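Local atomic coordinates of PHOX (PDB entry 4A9V), a protein that hydrolyses phosphate monoesters as an alkaline phosphatase, using a cofactor of iron and calcium held in a beta-propeller. Residues P540-P552 and R570-V584. Sequence-based numbering, arbitrary orientation.
Sequences PDQKTLFVGIQHP and RSSVMAITREDGGIV
Leu545 and Ile576, Val547 and Met574, and Ile549 and Ser572 face each other as hydrogen-bonded pairs of two antiparallel strands, each pair closed by two backbone bonds. Lys543, just before strand 544-550, stretches alongside the turn that follows strand 572-578. Lys543 CB lies 3.8 Å from Gly582 O, its CG is nearly equidistant from Gly581 O and Gly582 O, and its CD comes to 3.2 Å from Gly581 O. Extended beyond CG (chi2 174°), the chain keeps Lys543 CE 3.4 Å from Gly581 O and carries NZ past that carbonyl, and a water joins NZ to Gly581 O. A second water links Lys543 O, Gly582 O and Arg578 N. At the other end Ser571 OG accepts the backbone N-H of His551 at 2.9 Å, with Pro552 CD packed 3.6 Å from the same oxygen. With an alanine at Ser571 the His551 N-H is likely to lose this acceptor, and the chain after strand 544-550 its tie to 570-584. His551 NE2 in turn hydrogen-bonds Glu532 OE1, which belongs with Asp494 to a calcium site that here holds lithium. The pair forms the middle of a four-stranded antiparallel sheet, consistent with a propeller blade, in which strand 532-538 flanks 544-550 and strand 30-37 flanks 572-578.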
ATOM      1  N   PRO A 540      11.672  11.790 -12.881  1.00  8.64           N
ATOM      2  CA  PRO A 540      12.864  12.314 -12.215  1.00  9.78           C
ATOM      3  C   PRO A 540      12.929  13.841 -12.197  1.00  9.09           C
ATOM      4  O   PRO A 540      13.298  14.427 -11.173  1.00 10.33           O
ATOM      5  CB  PRO A 540      14.005  11.685 -13.010  1.00 10.54           C
ATOM      6  CG  PRO A 540      13.437  10.368 -13.430  1.00 11.39           C
ATOM      7  CD  PRO A 540      11.992  10.645 -13.751  1.00  9.99           C
ATOM      8  N   ASP A 541      12.439  14.481 -13.256  1.00  9.21           N
ATOM      9  CA  ASP A 541      12.449  15.934 -13.330  1.00  9.84           C
ATOM     10  C   ASP A 541      11.295  16.615 -12.591  1.00  8.67           C
ATOM     11  O   ASP A 541      11.267  17.842 -12.519  1.00 10.00           O
ATOM     12  CB  ASP A 541      12.526  16.414 -14.791  1.00 10.67           C
ATOM     13  CG  ASP A 541      11.244  16.154 -15.591  1.00  9.98           C
ATOM     14  OD1 ASP A 541      10.231  15.689 -15.019  1.00 10.75           O
ATOM     15  OD2 ASP A 541      11.261  16.401 -16.817  1.00 13.15           O
ATOM     16  N   GLN A 542      10.421  15.820 -11.971  1.00  8.48           N
ATOM     17  CA  GLN A 542       9.370  16.325 -11.084  1.00  8.48           C
ATOM     18  C   GLN A 542       8.289  17.105 -11.824  1.00  8.30           C
ATOM     19  O   GLN A 542       7.423  17.722 -11.192  1.00  9.31           O
ATOM     20  CB  GLN A 542       9.958  17.170  -9.953  1.00 10.00           C
ATOM     21  CG  GLN A 542      11.149  16.541  -9.243  1.00  9.98           C
ATOM     22  CD  GLN A 542      10.755  15.385  -8.350  1.00  9.55           C
ATOM     23  OE1 GLN A 542      10.349  15.595  -7.212  1.00 10.21           O
ATOM     24  NE2 GLN A 542      10.978  14.164  -8.815  1.00 10.15           N
ATOM     25  N   LYS A 543       8.277  16.995 -13.152  1.00  8.13           N
ATOM     26  CA  LYS A 543       7.288  17.689 -13.973  1.00  9.32           C
ATOM     27  C   LYS A 543       6.059  16.833 -14.298  1.00  8.69           C
ATOM     28  O   LYS A 543       5.067  17.343 -14.817  1.00  9.51           O
ATOM     29  CB  LYS A 543       7.946  18.210 -15.251  1.00  9.90           C
ATOM     30  CG  LYS A 543       8.990  19.269 -14.971  1.00 10.62           C
ATOM     31  CD  LYS A 543       9.721  19.655 -16.237  1.00 14.41           C
ATOM     32  CE  LYS A 543      10.725  20.758 -15.972  1.00 19.58           C
ATOM     33  NZ  LYS A 543      11.529  21.064 -17.188  1.00 28.19           N
ATOM     34  N   THR A 544       6.124  15.542 -13.982  1.00  8.06           N
ATOM     35  CA  THR A 544       4.966  14.669 -14.081  1.00  8.14           C
ATOM     36  C   THR A 544       4.766  13.946 -12.759  1.00  7.66           C
ATOM     37  O   THR A 544       5.699  13.380 -12.195  1.00  8.38           O
ATOM     38  CB  THR A 544       5.112  13.630 -15.215  1.00  8.82           C
ATOM     39  OG1 THR A 544       5.350  14.306 -16.452  1.00 10.90           O
ATOM     40  CG2 THR A 544       3.856  12.790 -15.349  1.00  9.67           C
ATOM     41  N   LEU A 545       3.543  14.029 -12.249  1.00  7.35           N
ATOM     42  CA  LEU A 545       3.119  13.285 -11.073  1.00  7.17           C
ATOM     43  C   LEU A 545       2.162  12.204 -11.544  1.00  6.98           C
ATOM     44  O   LEU A 545       1.151  12.507 -12.181  1.00  8.14           O
ATOM     45  CB  LEU A 545       2.429  14.242 -10.078  1.00  8.08           C
ATOM     46  CG  LEU A 545       2.037  13.708  -8.687  1.00  8.47           C
ATOM     47  CD1 LEU A 545       1.641  14.860  -7.769  1.00  8.93           C
ATOM     48  CD2 LEU A 545       0.905  12.699  -8.758  1.00  9.35           C
ATOM     49  N   PHE A 546       2.537  10.944 -11.335  1.00  6.92           N
ATOM     50  CA  PHE A 546       1.680   9.812 -11.668  1.00  6.76           C
ATOM     51  C   PHE A 546       0.881   9.409 -10.433  1.00  6.61           C
ATOM     52  O   PHE A 546       1.443   9.288  -9.344  1.00  6.96           O
ATOM     53  CB  PHE A 546       2.529   8.626 -12.144  1.00  7.30           C
ATOM     54  CG  PHE A 546       3.384   8.933 -13.343  1.00  7.76           C
ATOM     55  CD1 PHE A 546       2.860   8.840 -14.620  1.00  9.06           C
ATOM     56  CD2 PHE A 546       4.723   9.286 -13.200  1.00  8.29           C
ATOM     57  CE1 PHE A 546       3.652   9.068 -15.729  1.00  9.56           C
ATOM     58  CE2 PHE A 546       5.514   9.517 -14.309  1.00  9.33           C
ATOM     59  CZ  PHE A 546       4.976   9.423 -15.574  1.00  9.78           C
ATOM     60  N   VAL A 547      -0.429   9.238 -10.594  1.00  6.67           N
ATOM     61  CA  VAL A 547      -1.296   8.928  -9.464  1.00  6.76           C
ATOM     62  C   VAL A 547      -2.362   7.934  -9.919  1.00  6.60           C
ATOM     63  O   VAL A 547      -2.847   8.001 -11.049  1.00  7.91           O
ATOM     64  CB  VAL A 547      -1.932  10.210  -8.867  1.00  6.81           C
ATOM     65  CG1 VAL A 547      -2.792  10.938  -9.890  1.00  9.15           C
ATOM     66  CG2 VAL A 547      -2.735   9.885  -7.616  1.00  7.87           C
ATOM     67  N   GLY A 548      -2.704   6.996  -9.048  1.00  6.24           N
ATOM     68  CA  GLY A 548      -3.708   5.992  -9.360  1.00  6.74           C
ATOM     69  C   GLY A 548      -5.119   6.380  -8.957  1.00  6.70           C
ATOM     70  O   GLY A 548      -5.362   6.982  -7.900  1.00  7.43           O
ATOM     71  N   ILE A 549      -6.055   5.968  -9.808  1.00  6.63           N
ATOM     72  CA  ILE A 549      -7.474   6.035  -9.531  1.00  7.10           C
ATOM     73  C   ILE A 549      -7.983   4.599  -9.499  1.00  6.48           C
ATOM     74  O   ILE A 549      -8.003   3.907 -10.516  1.00  6.97           O
ATOM     75  CB  ILE A 549      -8.201   6.825 -10.639  1.00  7.57           C
ATOM     76  CG1 ILE A 549      -7.669   8.264 -10.730  1.00  9.17           C
ATOM     77  CG2 ILE A 549      -9.703   6.796 -10.410  1.00  8.52           C
ATOM     78  CD1 ILE A 549      -7.776   9.075  -9.454  1.00  8.88           C
ATOM     79  N   GLN A 550      -8.264   4.126  -8.292  1.00  6.52           N
ATOM     80  CA  GLN A 550      -8.566   2.727  -8.052  1.00  6.65           C
ATOM     81  C   GLN A 550     -10.071   2.525  -7.871  1.00  6.64           C
ATOM     82  O   GLN A 550     -10.737   3.307  -7.196  1.00  7.24           O
ATOM     83  CB  GLN A 550      -7.807   2.233  -6.809  1.00  6.81           C
ATOM     84  CG  GLN A 550      -7.813   0.724  -6.641  1.00  6.35           C
ATOM     85  CD  GLN A 550      -7.363   0.291  -5.266  1.00  7.07           C
ATOM     86  OE1 GLN A 550      -7.866   0.786  -4.254  1.00  8.36           O
ATOM     87  NE2 GLN A 550      -6.442  -0.666  -5.215  1.00  7.24           N
ATOM     88  N   HIS A 551     -10.567   1.444  -8.467  1.00  6.96           N
ATOM     89  CA  HIS A 551     -11.981   1.051  -8.410  1.00  7.73           C
ATOM     90  C   HIS A 551     -12.962   2.182  -8.603  1.00  8.36           C
ATOM     91  O   HIS A 551     -13.960   2.263  -7.897  1.00  8.71           O
ATOM     92  CB  HIS A 551     -12.306   0.238  -7.144  1.00  8.30           C
ATOM     93  CG  HIS A 551     -12.084   0.983  -5.840  1.00  8.42           C
ATOM     94  ND1 HIS A 551     -12.900   1.968  -5.399  1.00  8.36           N
ATOM     95  CD2 HIS A 551     -11.126   0.801  -4.848  1.00  8.58           C
ATOM     96  CE1 HIS A 551     -12.474   2.396  -4.198  1.00  8.94           C
ATOM     97  NE2 HIS A 551     -11.396   1.677  -3.860  1.00  9.07           N
ATOM     98  N   PRO A 552     -12.779   2.996  -9.655  1.00  8.04           N
ATOM     99  CA  PRO A 552     -13.862   3.920  -9.965  1.00  8.95           C
ATOM    100  C   PRO A 552     -15.177   3.179 -10.165  1.00  8.65           C
ATOM    101  O   PRO A 552     -15.208   2.113 -10.781  1.00  9.18           O
ATOM    102  CB  PRO A 552     -13.396   4.588 -11.265  1.00  9.08           C
ATOM    103  CG  PRO A 552     -12.493   3.589 -11.890  1.00  8.68           C
ATOM    104  CD  PRO A 552     -11.792   2.915 -10.747  1.00  8.29           C
ATOM    105  N   ARG A 570     -12.825   1.947 -15.457  1.00  7.94           N
ATOM    106  CA  ARG A 570     -11.569   1.201 -15.396  1.00  7.93           C
ATOM    107  C   ARG A 570     -10.574   1.931 -14.503  1.00  7.00           C
ATOM    108  O   ARG A 570     -10.238   3.084 -14.756  1.00  7.67           O
ATOM    109  CB  ARG A 570     -10.973   1.035 -16.796  1.00  7.77           C
ATOM    110  CG  ARG A 570     -11.875   0.273 -17.752  1.00  8.74           C
ATOM    111  CD  ARG A 570     -11.451   0.467 -19.196  1.00 10.03           C
ATOM    112  NE  ARG A 570     -10.178  -0.186 -19.485  1.00  8.83           N
ATOM    113  CZ  ARG A 570      -9.566  -0.112 -20.658  1.00  9.35           C
ATOM    114  NH1 ARG A 570     -10.073   0.655 -21.616  1.00 10.59           N
ATOM    115  NH2 ARG A 570      -8.438  -0.776 -20.862  1.00  9.41           N
ATOM    116  N   SER A 571     -10.048   1.227 -13.505  1.00  7.11           N
ATOM    117  CA  SER A 571      -8.924   1.730 -12.721  1.00  6.85           C
ATOM    118  C   SER A 571      -7.817   2.158 -13.664  1.00  6.62           C
ATOM    119  O   SER A 571      -7.518   1.464 -14.643  1.00  6.94           O
ATOM    120  CB  SER A 571      -8.397   0.643 -11.783  1.00  6.73           C
ATOM    121  OG  SER A 571      -9.345   0.312 -10.785  1.00  7.73           O
ATOM    122  N   SER A 572      -7.227   3.311 -13.376  1.00  6.47           N
ATOM    123  CA  SER A 572      -6.253   3.909 -14.270  1.00  7.15           C
ATOM    124  C   SER A 572      -5.132   4.564 -13.491  1.00  6.72           C
ATOM    125  O   SER A 572      -5.334   5.043 -12.371  1.00  7.59           O
ATOM    126  CB  SER A 572      -6.920   4.958 -15.158  1.00  7.64           C
ATOM    127  OG  SER A 572      -7.951   4.392 -15.947  1.00  8.33           O
ATOM    128  N   VAL A 573      -3.958   4.609 -14.113  1.00  6.68           N
ATOM    129  CA  VAL A 573      -2.878   5.469 -13.682  1.00  6.80           C
ATOM    130  C   VAL A 573      -2.938   6.730 -14.524  1.00  6.74           C
ATOM    131  O   VAL A 573      -2.986   6.663 -15.761  1.00  7.63           O
ATOM    132  CB  VAL A 573      -1.512   4.767 -13.847  1.00  7.22           C
ATOM    133  CG1 VAL A 573      -0.371   5.689 -13.451  1.00  8.44           C
ATOM    134  CG2 VAL A 573      -1.469   3.487 -13.026  1.00  8.29           C
ATOM    135  N   MET A 574      -2.950   7.872 -13.845  1.00  7.33           N
ATOM    136  CA  MET A 574      -3.024   9.179 -14.483  1.00  7.97           C
ATOM    137  C   MET A 574      -1.663   9.851 -14.448  1.00  7.53           C
ATOM    138  O   MET A 574      -0.915   9.700 -13.489  1.00  9.21           O
ATOM    139  CB  MET A 574      -4.030  10.073 -13.749  1.00  8.95           C
ATOM    140  CG  MET A 574      -5.386   9.432 -13.517  1.00  9.85           C
ATOM    141  SD  MET A 574      -6.226   8.926 -15.031  1.00 11.25           S
ATOM    142  CE  MET A 574      -6.490  10.508 -15.827  1.00 13.01           C
ATOM    143  N   ALA A 575      -1.393  10.647 -15.476  1.00  7.56           N
ATOM    144  CA  ALA A 575      -0.250  11.545 -15.512  1.00  8.17           C
ATOM    145  C   ALA A 575      -0.727  12.984 -15.349  1.00  7.92           C
ATOM    146  O   ALA A 575      -1.560  13.457 -16.129  1.00  9.43           O
ATOM    147  CB  ALA A 575       0.492  11.393 -16.832  1.00  9.07           C
ATOM    148  N   ILE A 576      -0.262  13.643 -14.292  1.00  8.48           N
ATOM    149  CA  ILE A 576      -0.621  15.018 -13.986  1.00  8.00           C
ATOM    150  C   ILE A 576       0.569  15.918 -14.314  1.00  8.45           C
ATOM    151  O   ILE A 576       1.692  15.662 -13.877  1.00  8.40           O
ATOM    152  CB  ILE A 576      -0.956  15.180 -12.489  1.00  8.39           C
ATOM    153  CG1 ILE A 576      -1.956  14.120 -12.003  1.00 11.26           C
ATOM    154  CG2 ILE A 576      -1.397  16.604 -12.192  1.00 10.56           C
ATOM    155  CD1 ILE A 576      -3.265  14.060 -12.749  1.00 13.76           C
ATOM    156  N   THR A 577       0.309  16.965 -15.092  1.00  9.16           N
ATOM    157  CA  THR A 577       1.347  17.895 -15.512  1.00  9.31           C
ATOM    158  C   THR A 577       0.827  19.330 -15.407  1.00  9.63           C
ATOM    159  O   THR A 577      -0.377  19.570 -15.319  1.00 10.18           O
ATOM    160  CB  THR A 577       1.788  17.615 -16.962  1.00 10.18           C
ATOM    161  OG1 THR A 577       0.642  17.647 -17.821  1.00 11.46           O
ATOM    162  CG2 THR A 577       2.478  16.258 -17.079  1.00 11.21           C
ATOM    163  N   ARG A 578       1.752  20.284 -15.477  1.00 10.65           N
ATOM    164  CA  ARG A 578       1.415  21.691 -15.668  1.00 11.40           C
ATOM    165  C   ARG A 578       1.400  22.046 -17.150  1.00 12.35           C
ATOM    166  O   ARG A 578       2.311  21.690 -17.897  1.00 13.51           O
ATOM    167  CB  ARG A 578       2.417  22.587 -14.925  1.00 11.37           C
ATOM    168  CG  ARG A 578       2.180  22.636 -13.424  1.00 11.90           C
ATOM    169  CD  ARG A 578       3.384  23.156 -12.656  1.00 11.68           C
ATOM    170  NE  ARG A 578       3.813  24.470 -13.110  1.00 13.82           N
ATOM    171  CZ  ARG A 578       4.609  25.284 -12.423  1.00 14.78           C
ATOM    172  NH1 ARG A 578       5.081  24.926 -11.238  1.00 16.51           N
ATOM    173  NH2 ARG A 578       4.964  26.450 -12.941  1.00 16.04           N
ATOM    174  N   GLU A 579       0.429  22.869 -17.536  1.00 13.61           N
ATOM    175  CA  GLU A 579       0.376  23.413 -18.888  1.00 15.76           C
ATOM    176  C   GLU A 579       1.648  24.182 -19.231  1.00 15.64           C
ATOM    177  O   GLU A 579       2.109  24.144 -20.373  1.00 18.23           O
ATOM    178  CB  GLU A 579      -0.854  24.316 -19.046  1.00 16.63           C
ATOM    179  CG  GLU A 579      -2.172  23.565 -18.917  1.00 24.35           C
ATOM    180  CD  GLU A 579      -3.366  24.480 -18.710  1.00120.40           C
ATOM    181  OE1 GLU A 579      -3.193  25.717 -18.744  1.00 99.20           O
ATOM    182  OE2 GLU A 579      -4.485  23.957 -18.521  1.00201.49           O
ATOM    183  N   ASP A 580       2.243  24.838 -18.239  1.00 14.30           N
ATOM    184  CA  ASP A 580       3.445  25.637 -18.469  1.00 16.20           C
ATOM    185  C   ASP A 580       4.746  24.847 -18.308  1.00 16.88           C
ATOM    186  O   ASP A 580       5.832  25.399 -18.504  1.00 19.31           O
ATOM    187  CB  ASP A 580       3.464  26.853 -17.541  1.00 17.62           C
ATOM    188  CG  ASP A 580       3.674  26.482 -16.082  1.00 17.88           C
ATOM    189  OD1 ASP A 580       4.012  25.313 -15.799  1.00 15.40           O
ATOM    190  OD2 ASP A 580       3.559  27.386 -15.221  1.00 20.84           O
ATOM    191  N   GLY A 581       4.636  23.532 -18.135  1.00 15.69           N
ATOM    192  CA  GLY A 581       5.803  22.655 -18.198  1.00 15.51           C
ATOM    193  C   GLY A 581       6.643  22.639 -16.928  1.00 14.70           C
ATOM    194  O   GLY A 581       7.709  22.024 -16.892  1.00 16.46           O
ATOM    195  N   GLY A 582       6.156  23.290 -15.876  1.00 13.92           N
ATOM    196  CA  GLY A 582       6.912  23.404 -14.636  1.00 12.93           C
ATOM    197  C   GLY A 582       6.735  22.241 -13.675  1.00 11.36           C
ATOM    198  O   GLY A 582       6.063  21.249 -13.974  1.00 11.52           O
ATOM    199  N   ILE A 583       7.369  22.362 -12.517  1.00 12.17           N
ATOM    200  CA  ILE A 583       7.399  21.297 -11.528  1.00 10.64           C
ATOM    201  C   ILE A 583       6.063  21.213 -10.777  1.00  9.82           C
ATOM    202  O   ILE A 583       5.503  22.224 -10.354  1.00 10.58           O
ATOM    203  CB  ILE A 583       8.565  21.524 -10.544  1.00 11.64           C
ATOM    204  CG1 ILE A 583       9.902  21.235 -11.235  1.00 12.90           C
ATOM    205  CG2 ILE A 583       8.398  20.672  -9.297  1.00 11.31           C
ATOM    206  CD1 ILE A 583      11.120  21.651 -10.440  1.00 18.09           C
ATOM    207  N   VAL A 584       5.512  20.011 -10.694  1.00  9.03           N
ATOM    208  CA  VAL A 584       4.206  19.828 -10.087  1.00  8.70           C
ATOM    209  C   VAL A 584       4.233  20.221  -8.609  1.00  8.58           C
ATOM    210  O   VAL A 584       5.073  19.758  -7.844  1.00  9.85           O
ATOM    211  CB  VAL A 584       3.720  18.377 -10.271  1.00 10.20           C
ATOM    212  CG1 VAL A 584       2.465  18.114  -9.460  1.00  9.32           C
ATOM    213  CG2 VAL A 584       3.489  18.089 -11.751  1.00 10.42           C
TER
HETATM  214  O   HOH W   1       4.598  19.783 -15.779  1.00 11.27           O
HETATM  215  O   HOH W   2       9.274  21.682 -19.080  1.00 26.38           O